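Local coordinates for thrombospondin related anonymous protein (Plasmodium falciparum, PDB 4F1J) that probably mediates adhesion of the malaria parasite to host surfaces through its magnesium-loaded von Willebrand factor A domain, the part present in this chain, at residues A[186-189]-A[190-193]; A[129-132]-A[133-136]; A[15-18]-A[19-22]. All coordinates share one frame; numbering follows the deposited sequence.

Contact 1: residues A[186-189]-A[190-193]; sequences NVIG and PFMK
M192 lies one helical turn on from I188, and the two side chains run side by side in the same direction. Both belong to helix 184-200, the last helix of this Rossmann-like von Willebrand factor A domain, at the point where P190 kinks it. The backbone gives the evidence for the kink. As a proline, P190 offers no N-H to the preceding turn, and its ring stands there instead, CD 3.4 Å from V187 O. Regular i to i+4 bonding resumes at once: F191 N donates to V187 O, M192 N to I188 O at 2.9 Å and K193 N to G189 O at 2.9 Å, the last with an N-H...O angle of 164°.

Followed outward, M192 begins with CB resting 3.5 Å from I188 O. Its chi1 of -72° sets CG anti to the carbonyl carbon, which brings CG back along the preceding turn, 3.4 Å from I188 O and 4.1 Å from I188 CD1. Bends at the next two torsions then carry SD and CE away from that turn. M192 as a whole packs on L36 of helix 22-38 and on C4, Q39 and L40 in loops.

The end of I188 also serves a second neighbour. With chi1 at -169°, CG1 is anti to the backbone N, and CD1 reaches F191 CD2 at 3.9 Å, coming at the ring obliquely. I188 continues onto L32, K35 and L36, while F191 meets F149 of strand 145-151 edge-to-face and A177 of strand 176-179, so this helical face spans helix 22-38 and the sheet. Between the bent methionine and the phenylalanine, M192 SD comes to 3.8 Å from F191 CD2.

Contact 2: residues A[129-132]-A[133-136]; sequences IQDS and LKES. With MG (magnesium ion), chain H.
D131 and E135, one turn apart, are bridged by water 1, which donates to D131 OD2 at 2.9 Å and to E135 OE2 at 2.7 Å. The same OD2 binds a magnesium ion at 2.1 Å; four waters and S95 bring the ligands to six, so the protein supplies just two of them. D131 was modelled in two conformers, and this geometry is that of one.

Outside this shell, R102 of helix 94-106 holds the E135 carboxylate and S128 braces the start of the helix. E135 leaves the helix with CG beside its own backbone N and bends at chi2 (-62°), which turns its carboxylate toward water 1, while OE1 forms the salt bridge with R102. S128 OG bonds to the backbone N of D131, and S128 O to S132 OG. All this sits on the opening turns of helix 129-141, the crossover of the beta-alpha-beta unit that joins strands 115-122 and 145-151.

On another side of the helix the contact is apolar: I129 CG2 lies alongside L133 CD1 at 3.7 Å, and both residues pack on F159 of helix 157-163. One turn further, S136 OG folds back to donate to L133 O at 2.8 Å.

Contact 3: residues A[15-18]-A[19-22]; sequences DCSG and SIRR. With MG (magnesium ion), chain C; EDO (1,2-ethanediol), chain J; SO4 (sulfate ion), chain G.
Two successive i to i+3 bonds, I20 N to S17 O and R21 N to G18 O, both 3.2 Å long, wind residues 18-20 into a short 3-10 turn. This is the Asp-x-Ser-x-Ser loop of a metal-ion-dependent adhesion site, between strand 8-15 and helix 22-38 of the von Willebrand factor A fold. S17 and S19 bind magnesium directly, their OG atoms at 2.2 and 2.1 Å; each OG sits between its backbone N and carbonyl carbon (chi1 59° and 62°), which turns both toward one ion. D123 and three waters complete the six ligands.

D15 acts from the second shell. Its OD1 takes two bonds: S17 N closes an Asx turn at 2.8 Å, and S17 OG donates to the syn lone pair at 2.6 Å, which fixes the rotation of the hydroxyl while its oxygen faces the metal. OD2 accepts from metal-bound water 6 at 2.6 Å, and also from T122 OG1 and D123 N, so the carboxylate ties this loop to the T122-D123 end of strand 115-122, which brings the metal ligand D123.

The end of the I20 side chain comes back toward the start of the loop, and the residue packs against W25, D123 and W181. The I20 and D15 side chains run past each other in opposite directions, and I20 CD1 ends 3.3 Å from D15 O, an oxygen that also accepts from both hydroxyls of a bound ethanediol.

In the fold
From the N terminus, contact 3 comes first, at the turn where strand 8-15 gives way to helix 22-38. Contact 2 follows on helix 129-141, between strands 115-122 and 145-151, and contact 1 comes last on helix 184-200. Each is one continuous stretch, so the three lie in series: none nests within or crosses another, and none closes a long loop. Contacts 1 and 2 fall on opposite sides of the chain's centre, their own centres about 26 Å apart, while contact 3 is about 21 Å, centre to centre, from contact 2. Strand 145-151 relates the two helical contacts: it follows helix 129-141 in the chain and packs against helix 184-200.

Contact 1: residues A[186-189]-A[190-193]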
loop_
_atom_site.group_PDB
_atom_site.type_symbol
_atom_site.label_atom_id
_atom_site.label_comp_id
_atom_site.label_asym_id
_atom_site.label_seq_id
_atom_site.Cartn_x
_atom_site.Cartn_y
_atom_site.Cartn_z
ATOM N N ASN A 186 -5.570 6.926 -13.552
ATOM C CA ASN A 186 -6.971 7.380 -13.549
ATOM C C ASN A 186 -7.832 6.756 -12.460
ATOM O O ASN A 186 -8.924 7.251 -12.172
ATOM C CB ASN A 186 -7.607 7.088 -14.896
ATOM C CG ASN A 186 -6.858 7.733 -16.041
ATOM O OD1 ASN A 186 -6.548 7.075 -17.043
ATOM N ND2 ASN A 186 -6.560 9.026 -15.905
ATOM N N VAL A 187 -7.355 5.671 -11.864
ATOM C CA VAL A 187 -8.138 4.926 -10.862
ATOM C C VAL A 187 -7.671 5.286 -9.439
ATOM O O VAL A 187 -8.458 5.231 -8.501
ATOM C CB VAL A 187 -8.076 3.392 -11.111
ATOM C CG1 VAL A 187 -8.959 2.637 -10.080
ATOM C CG2 VAL A 187 -8.538 3.064 -12.538
ATOM N N ILE A 188 -6.425 5.732 -9.307
ATOM C CA ILE A 188 -5.798 5.899 -7.979
ATOM C C ILE A 188 -6.428 7.032 -7.159
ATOM O O ILE A 188 -6.617 6.898 -5.954
ATOM C CB ILE A 188 -4.245 6.074 -8.090
ATOM C CG1 ILE A 188 -3.562 5.968 -6.709
ATOM C CG2 ILE A 188 -3.884 7.407 -8.749
ATOM C CD1 ILE A 188 -3.736 4.648 -6.006
ATOM N N GLY A 189 -6.787 8.136 -7.813
ATOM C CA GLY A 189 -7.439 9.251 -7.104
ATOM C C GLY A 189 -8.764 8.878 -6.460
ATOM O O GLY A 189 -8.917 9.007 -5.247
ATOM N N PRO A 190 -9.745 8.405 -7.265
ATOM C CA PRO A 190 -11.006 7.916 -6.719
ATOM C C PRO A 190 -10.829 6.831 -5.647
ATOM O O PRO A 190 -11.537 6.822 -4.643
ATOM C CB PRO A 190 -11.707 7.363 -7.957
ATOM C CG PRO A 190 -11.192 8.222 -9.072
ATOM C CD PRO A 190 -9.749 8.383 -8.744
ATOM N N PHE A 191 -9.867 5.936 -5.853
ATOM C CA PHE A 191 -9.565 4.907 -4.854
ATOM C C PHE A 191 -9.140 5.531 -3.515
ATOM O O PHE A 191 -9.696 5.201 -2.465
ATOM C CB PHE A 191 -8.506 3.938 -5.405
ATOM C CG PHE A 191 -7.930 2.985 -4.373
ATOM C CD1 PHE A 191 -8.678 1.909 -3.875
ATOM C CD2 PHE A 191 -6.635 3.138 -3.935
ATOM C CE1 PHE A 191 -8.128 1.028 -2.936
ATOM C CE2 PHE A 191 -6.088 2.252 -2.996
ATOM C CZ PHE A 191 -6.840 1.198 -2.518
ATOM N N MET A 192 -8.153 6.419 -3.542
ATOM C CA MET A 192 -7.633 6.995 -2.306
ATOM C C MET A 192 -8.702 7.866 -1.619
ATOM O O MET A 192 -8.799 7.906 -0.386
ATOM C CB MET A 192 -6.377 7.819 -2.582
ATOM C CG MET A 192 -5.157 7.023 -2.921
ATOM S SD MET A 192 -4.791 5.627 -1.809
ATOM C CE MET A 192 -4.263 6.510 -0.349
ATOM N N LYS A 193 -9.526 8.532 -2.420
ATOM C CA LYS A 193 -10.652 9.284 -1.856
ATOM C C LYS A 193 -11.590 8.376 -1.080
ATOM O O LYS A 193 -11.926 8.676 0.081
ATOM C CB LYS A 193 -11.415 10.045 -2.936
ATOM C CG LYS A 193 -12.451 10.998 -2.348
ATOM C CD LYS A 193 -13.221 11.716 -3.436
ATOM C CE LYS A 193 -14.136 12.782 -2.849
ATOM N NZ LYS A 193 -14.566 13.718 -3.951
#

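Contact 2: residues A[129-132]-A[133-136]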
loop_
_atom_site.group_PDB
_atom_site.type_symbol
_atom_site.label_atom_id
_atom_site.label_comp_id
_atom_site.label_asym_id
_atom_site.label_seq_id
_atom_site.Cartn_x
_atom_site.Cartn_y
_atom_site.Cartn_z
ATOM N N ILE A 129 -1.324 -17.308 0.826
ATOM C CA ILE A 129 -2.598 -16.714 1.234
ATOM C C ILE A 129 -2.852 -16.973 2.734
ATOM O O ILE A 129 -3.310 -16.068 3.444
ATOM C CB ILE A 129 -3.747 -17.139 0.263
ATOM C CG1 ILE A 129 -3.522 -16.436 -1.069
ATOM C CG2 ILE A 129 -5.141 -16.792 0.826
ATOM C CD1 ILE A 129 -4.294 -16.972 -2.173
ATOM N N GLN A 130 -2.494 -18.163 3.212
ATOM C CA GLN A 130 -2.636 -18.492 4.635
ATOM C C GLN A 130 -1.893 -17.507 5.547
ATOM O O GLN A 130 -2.512 -16.937 6.479
ATOM C CB GLN A 130 -2.155 -19.916 4.920
ATOM C CG GLN A 130 -2.572 -20.463 6.284
ATOM C CD GLN A 130 -4.042 -20.842 6.362
ATOM O OE1 GLN A 130 -4.669 -21.169 5.351
ATOM N NE2 GLN A 130 -4.594 -20.809 7.568
ATOM N N ASP A 131 -0.599 -17.287 5.303
ATOM C CA ASP A 131 0.166 -16.401 6.159
ATOM C C ASP A 131 -0.202 -14.936 5.946
ATOM O O ASP A 131 -0.116 -14.139 6.871
ATOM C CB ASP A 131 1.664 -16.578 5.973
ATOM C CG ASP A 131 2.432 -16.144 7.194
ATOM O OD1 ASP A 131 1.957 -16.452 8.318
ATOM O OD2 ASP A 131 3.483 -15.488 7.040
ATOM N N SER A 132 -0.614 -14.583 4.735
ATOM C CA SER A 132 -1.032 -13.206 4.457
ATOM C C SER A 132 -2.325 -12.888 5.225
ATOM O O SER A 132 -2.475 -11.814 5.852
ATOM C CB SER A 132 -1.237 -12.991 2.951
ATOM O OG SER A 132 0.012 -12.977 2.274
ATOM N N LEU A 133 -3.258 -13.834 5.190
ATOM C CA LEU A 133 -4.497 -13.685 5.963
ATOM C C LEU A 133 -4.292 -13.724 7.467
ATOM O O LEU A 133 -4.999 -13.008 8.186
ATOM C CB LEU A 133 -5.547 -14.715 5.521
ATOM C CG LEU A 133 -6.197 -14.452 4.164
ATOM C CD1 LEU A 133 -7.076 -15.641 3.749
ATOM C CD2 LEU A 133 -7.011 -13.151 4.105
ATOM N N LYS A 134 -3.352 -14.530 7.958
ATOM C CA LYS A 134 -3.000 -14.578 9.367
ATOM C C LYS A 134 -2.408 -13.245 9.861
ATOM O O LYS A 134 -2.857 -12.681 10.867
ATOM C CB LYS A 134 -2.000 -15.686 9.589
ATOM C CG LYS A 134 -1.526 -15.848 10.979
ATOM C CD LYS A 134 -0.967 -17.240 11.172
ATOM C CE LYS A 134 0.018 -17.272 12.301
ATOM N NZ LYS A 134 0.497 -18.650 12.529
ATOM N N GLU A 135 -1.405 -12.743 9.144
ATOM C CA GLU A 135 -0.911 -11.378 9.394
ATOM C C GLU A 135 -2.020 -10.330 9.332
ATOM O O GLU A 135 -2.085 -9.458 10.218
ATOM C CB GLU A 135 0.239 -10.997 8.438
ATOM C CG GLU A 135 1.550 -11.681 8.743
ATOM C CD GLU A 135 2.120 -11.342 10.117
ATOM O OE1 GLU A 135 1.947 -10.192 10.603
ATOM O OE2 GLU A 135 2.756 -12.239 10.708
ATOM N N SER A 136 -2.881 -10.373 8.315
ATOM C CA SER A 136 -3.909 -9.356 8.163
ATOM C C SER A 136 -4.874 -9.363 9.359
ATOM O O SER A 136 -5.304 -8.304 9.814
ATOM C CB SER A 136 -4.654 -9.501 6.831
ATOM O OG SER A 136 -5.539 -10.618 6.789
HETATM MG MG MG H . 5.015 -15.315 5.644
HETATM O O HOH W 1 4.368 -13.880 9.248
HETATM O O HOH W 2 6.639 -14.910 4.289
HETATM O O HOH W 3 5.524 -13.783 6.841
HETATM O O HOH W 4 6.220 -16.500 6.870
HETATM O O HOH W 5 4.523 -16.762 4.341
#

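Contact 3: residues A[15-18]-A[19-22]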
loop_
_atom_site.group_PDB
_atom_site.type_symbol
_atom_site.label_atom_id
_atom_site.label_comp_id
_atom_site.label_asym_id
_atom_site.label_seq_id
_atom_site.Cartn_x
_atom_site.Cartn_y
_atom_site.Cartn_z
ATOM N N ASP A 15 4.271 -3.951 -4.170
ATOM C CA ASP A 15 4.689 -5.180 -4.835
ATOM C C ASP A 15 5.714 -4.812 -5.909
ATOM O O ASP A 15 5.455 -3.921 -6.727
ATOM C CB ASP A 15 3.427 -5.792 -5.415
ATOM C CG ASP A 15 3.638 -7.068 -6.235
ATOM O OD1 ASP A 15 4.699 -7.283 -6.855
ATOM O OD2 ASP A 15 2.629 -7.795 -6.303
ATOM N N CYS A 16 6.879 -5.464 -5.891
ATOM C CA CYS A 16 7.928 -5.210 -6.914
ATOM C C CYS A 16 8.342 -6.512 -7.628
ATOM O O CYS A 16 9.457 -6.636 -8.142
ATOM C CB CYS A 16 9.135 -4.497 -6.298
ATOM S SG CYS A 16 9.997 -5.406 -5.008
ATOM N N SER A 17 7.384 -7.424 -7.706
ATOM C CA SER A 17 7.585 -8.774 -8.256
ATOM C C SER A 17 7.959 -8.736 -9.743
ATOM O O SER A 17 7.601 -7.801 -10.479
ATOM C CB SER A 17 6.334 -9.633 -8.085
ATOM O OG SER A 17 5.188 -9.091 -8.713
ATOM N N GLY A 18 8.662 -9.783 -10.178
ATOM C CA GLY A 18 9.141 -9.854 -11.581
ATOM C C GLY A 18 8.050 -9.815 -12.643
ATOM O O GLY A 18 8.267 -9.302 -13.756
ATOM N N SER A 19 6.859 -10.287 -12.295
ATOM C CA SER A 19 5.701 -10.299 -13.192
ATOM C C SER A 19 5.348 -8.937 -13.770
ATOM O O SER A 19 4.748 -8.833 -14.851
ATOM C CB SER A 19 4.489 -10.797 -12.430
ATOM O OG SER A 19 4.228 -9.907 -11.366
ATOM N N ILE A 20 5.715 -7.898 -13.036
ATOM C CA ILE A 20 5.415 -6.515 -13.416
ATOM C C ILE A 20 5.958 -6.123 -14.789
ATOM O O ILE A 20 5.281 -5.433 -15.545
ATOM C CB ILE A 20 5.944 -5.533 -12.354
ATOM C CG1 ILE A 20 5.109 -5.687 -11.067
ATOM C CG2 ILE A 20 5.915 -4.061 -12.878
ATOM C CD1 ILE A 20 5.602 -4.830 -9.873
ATOM N N ARG A 21 7.169 -6.590 -15.066
ATOM C CA ARG A 21 7.970 -6.193 -16.220
ATOM C C ARG A 21 8.530 -4.786 -16.028
ATOM O O ARG A 21 7.836 -3.857 -15.582
ATOM C CB ARG A 21 7.219 -6.303 -17.546
ATOM C CG ARG A 21 6.555 -7.653 -17.801
ATOM C CD ARG A 21 7.567 -8.754 -17.927
ATOM N NE ARG A 21 6.982 -10.078 -18.115
ATOM C CZ ARG A 21 6.498 -10.561 -19.265
ATOM N NH1 ARG A 21 6.486 -9.834 -20.383
ATOM N NH2 ARG A 21 6.015 -11.801 -19.296
ATOM N N ARG A 22 9.801 -4.642 -16.365
ATOM C CA ARG A 22 10.503 -3.375 -16.218
ATOM C C ARG A 22 9.760 -2.194 -16.855
ATOM O O ARG A 22 9.679 -1.121 -16.246
ATOM C CB ARG A 22 11.927 -3.488 -16.774
ATOM C CG ARG A 22 12.718 -2.242 -16.750
ATOM C CD ARG A 22 13.072 -1.777 -15.362
ATOM N NE ARG A 22 13.881 -0.563 -15.411
ATOM C CZ ARG A 22 14.339 0.098 -14.354
ATOM N NH1 ARG A 22 14.088 -0.327 -13.122
ATOM N NH2 ARG A 22 15.058 1.194 -14.533
HETATM MG MG MG C . 3.443 -10.202 -9.455
HETATM C C1 EDO J . 2.027 -3.580 -8.530
HETATM O O1 EDO J . 2.796 -4.772 -8.348
HETATM C C2 EDO J . 2.949 -2.367 -8.616
HETATM O O2 EDO J . 3.664 -2.144 -7.408
HETATM S S SO4 G . 14.501 1.850 -18.392
HETATM O O1 SO4 G . 13.322 2.491 -18.953
HETATM O O2 SO4 G . 15.617 1.862 -19.342
HETATM O O3 SO4 G . 14.886 2.621 -17.208
HETATM O O4 SO4 G . 14.225 0.461 -18.097
HETATM O O HOH W 6 2.741 -10.154 -7.435
HETATM O O HOH W 7 4.307 -11.977 -9.310
HETATM O O HOH W 8 1.930 -11.218 -10.351
#